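Local coordinates for protein putative branched-chain amino acid ABC transporter (Chromobacterium violaceum, PDB 4PYR) that belongs to the LppC family of periplasmic-binding-protein-like putative lipoproteins, binds glutathione, and may regulate an enzyme, at residues 250-255 with 276-281. Numbering follows the deposited sequence.
Sequences LYALGI and DGVTGD
Val278 and Thr279, which pack on Ala252, are both held by the carboxylate of Asp256, one residue beyond 250-255: OD1 accepts Val278 N and OD2 accepts Thr279 OG1, fastening the turn to the helix. Val278 CG2 and Thr279 CG2 each rest 3.5 Å from Ala252 O. Alanine suits this helical position because its short side chain lets the turn come close, with Ala252 CB 3.8 Å from Val278 CG2. With CG1 anti to the carbonyl carbon (chi1 -59°), Val278 CG2 falls between the backbone N and the carbonyl carbon and also meets Ile255 CG2 at 3.9 Å, the two branched side chains crossing at about a right angle. Val278 and Thr279 are the central residues of a type I turn in a tight beta-hairpin, where Gly280 N bonds to Gly277 O at 3.2 Å. At phi 141°, psi 169° a CB on residue 280 would be jammed against Thr279 O, hence glycine. Leu253 touches the bound glutathione, placing the contact beside the ligand pocket. Trp224 of helix 223-226 packs against Ala252, Ile255 and Val278, where helix 245-265 meets the tip of hairpin 274-277/280-284, at one edge of the mixed sheet.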
ATOM      1  N   LEU A 250      -2.000  -3.606  -7.434  1.00 19.08           N
ATOM      2  CA  LEU A 250      -3.166  -2.780  -7.800  1.00 18.81           C
ATOM      3  C   LEU A 250      -4.403  -3.624  -8.012  1.00 19.25           C
ATOM      4  O   LEU A 250      -5.504  -3.203  -7.726  1.00 17.44           O
ATOM      5  CB  LEU A 250      -2.923  -1.925  -9.039  1.00 21.40           C
ATOM      6  CG  LEU A 250      -1.779  -0.920  -8.939  1.00 23.80           C
ATOM      7  CD1 LEU A 250      -1.442  -0.354 -10.306  1.00 23.96           C
ATOM      8  CD2 LEU A 250      -2.161   0.191  -7.955  1.00 27.49           C
ATOM      9  N   TYR A 251      -4.241  -4.841  -8.512  1.00 18.67           N
ATOM     10  CA  TYR A 251      -5.356  -5.788  -8.628  1.00 17.22           C
ATOM     11  C   TYR A 251      -5.909  -6.126  -7.240  1.00 16.56           C
ATOM     12  O   TYR A 251      -7.150  -6.078  -7.013  1.00 16.40           O
ATOM     13  CB  TYR A 251      -4.839  -7.054  -9.334  1.00 18.97           C
ATOM     14  CG  TYR A 251      -5.835  -8.182  -9.483  1.00 16.50           C
ATOM     15  CD1 TYR A 251      -6.753  -8.206 -10.546  1.00 17.25           C
ATOM     16  CD2 TYR A 251      -5.852  -9.250  -8.588  1.00 16.80           C
ATOM     17  CE1 TYR A 251      -7.642  -9.275 -10.715  1.00 17.88           C
ATOM     18  CE2 TYR A 251      -6.754 -10.316  -8.721  1.00 17.80           C
ATOM     19  CZ  TYR A 251      -7.634 -10.342  -9.786  1.00 17.91           C
ATOM     20  OH  TYR A 251      -8.515 -11.391  -9.952  1.00 18.29           O
ATOM     21  N   ALA A 252      -5.008  -6.397  -6.306  1.00 15.73           N
ATOM     22  CA  ALA A 252      -5.382  -6.727  -4.944  1.00 16.04           C
ATOM     23  C   ALA A 252      -6.020  -5.504  -4.308  1.00 15.18           C
ATOM     24  O   ALA A 252      -6.956  -5.648  -3.530  1.00 15.30           O
ATOM     25  CB  ALA A 252      -4.184  -7.211  -4.137  1.00 16.95           C
ATOM     26  N   LEU A 253      -5.527  -4.321  -4.637  1.00 16.60           N
ATOM     27  CA  LEU A 253      -6.119  -3.081  -4.116  1.00 16.08           C
ATOM     28  C   LEU A 253      -7.566  -3.005  -4.559  1.00 15.71           C
ATOM     29  O   LEU A 253      -8.446  -2.590  -3.775  1.00 16.57           O
ATOM     30  CB  LEU A 253      -5.296  -1.872  -4.620  1.00 17.54           C
ATOM     31  CG  LEU A 253      -5.800  -0.510  -4.143  1.00 19.82           C
ATOM     32  CD1 LEU A 253      -5.609  -0.374  -2.659  1.00 20.76           C
ATOM     33  CD2 LEU A 253      -5.052   0.582  -4.906  1.00 19.74           C
ATOM     34  N   GLY A 254      -7.829  -3.355  -5.808  1.00 14.61           N
ATOM     35  CA  GLY A 254      -9.197  -3.412  -6.341  1.00 14.66           C
ATOM     36  C   GLY A 254     -10.118  -4.355  -5.590  1.00 16.30           C
ATOM     37  O   GLY A 254     -11.290  -4.019  -5.278  1.00 16.38           O
ATOM     38  N   ILE A 255      -9.595  -5.540  -5.267  1.00 14.77           N
ATOM     39  CA  ILE A 255     -10.375  -6.502  -4.503  1.00 15.48           C
ATOM     40  C   ILE A 255     -10.757  -5.856  -3.183  1.00 14.51           C
ATOM     41  O   ILE A 255     -11.939  -5.894  -2.806  1.00 15.96           O
ATOM     42  CB  ILE A 255      -9.590  -7.790  -4.241  1.00 17.12           C
ATOM     43  CG1 ILE A 255      -9.459  -8.547  -5.577  1.00 16.76           C
ATOM     44  CG2 ILE A 255     -10.227  -8.633  -3.143  1.00 15.36           C
ATOM     45  CD1 ILE A 255      -8.529  -9.710  -5.512  1.00 18.06           C
ATOM     46  N   ASP A 276     -10.208  -8.069   6.925  1.00 20.14           N
ATOM     47  CA  ASP A 276      -9.087  -8.986   6.645  1.00 20.15           C
ATOM     48  C   ASP A 276      -8.738  -8.886   5.156  1.00 18.46           C
ATOM     49  O   ASP A 276      -9.106  -9.741   4.328  1.00 18.21           O
ATOM     50  CB  ASP A 276      -9.385 -10.432   7.113  1.00 21.62           C
ATOM     51  CG  ASP A 276     -10.563 -11.100   6.395  1.00 24.86           C
ATOM     52  OD1 ASP A 276     -11.517 -10.408   6.010  1.00 24.93           O
ATOM     53  OD2 ASP A 276     -10.533 -12.345   6.215  1.00 28.59           O
ATOM     54  N   GLY A 277      -8.083  -7.789   4.812  1.00 18.55           N
ATOM     55  CA  GLY A 277      -7.883  -7.415   3.449  1.00 16.21           C
ATOM     56  C   GLY A 277      -6.862  -8.347   2.797  1.00 16.73           C
ATOM     57  O   GLY A 277      -5.940  -8.837   3.461  1.00 16.79           O
ATOM     58  N   VAL A 278      -7.046  -8.576   1.516  1.00 17.20           N
ATOM     59  CA  VAL A 278      -5.970  -9.234   0.755  1.00 15.96           C
ATOM     60  C   VAL A 278      -4.729  -8.344   0.684  1.00 17.30           C
ATOM     61  O   VAL A 278      -3.632  -8.853   0.461  1.00 17.82           O
ATOM     62  CB  VAL A 278      -6.379  -9.718  -0.643  1.00 15.05           C
ATOM     63  CG1 VAL A 278      -7.509 -10.692  -0.569  1.00 16.90           C
ATOM     64  CG2 VAL A 278      -6.686  -8.555  -1.599  1.00 15.87           C
ATOM     65  N   THR A 279      -4.888  -7.026   0.942  1.00 15.40           N
ATOM     66  CA  THR A 279      -3.768  -6.096   0.910  1.00 16.04           C
ATOM     67  C   THR A 279      -3.203  -5.883   2.305  1.00 16.73           C
ATOM     68  O   THR A 279      -2.177  -5.196   2.455  1.00 16.72           O
ATOM     69  CB  THR A 279      -4.159  -4.708   0.348  1.00 16.88           C
ATOM     70  OG1 THR A 279      -5.056  -4.051   1.280  1.00 17.14           O
ATOM     71  CG2 THR A 279      -4.731  -4.806  -1.013  1.00 16.85           C
ATOM     72  N   GLY A 280      -3.844  -6.471   3.315  1.00 16.01           N
ATOM     73  CA  GLY A 280      -3.428  -6.356   4.707  1.00 17.25           C
ATOM     74  C   GLY A 280      -4.650  -6.221   5.588  1.00 17.29           C
ATOM     75  O   GLY A 280      -5.763  -6.100   5.077  1.00 17.41           O
ATOM     76  N   ASP A 281      -4.448  -6.331   6.887  1.00 18.23           N
ATOM     77  CA  ASP A 281      -5.549  -6.109   7.830  1.00 19.59           C
ATOM     78  C   ASP A 281      -5.797  -4.610   7.862  1.00 20.16           C
ATOM     79  O   ASP A 281      -4.864  -3.836   8.034  1.00 19.48           O
ATOM     80  CB  ASP A 281      -5.220  -6.647   9.222  1.00 19.89           C
ATOM     81  CG  ASP A 281      -5.518  -8.136   9.378  1.00 22.49           C
ATOM     82  OD1 ASP A 281      -6.154  -8.768   8.515  1.00 23.73           O
ATOM     83  OD2 ASP A 281      -5.097  -8.652  10.423  1.00 27.18           O
TER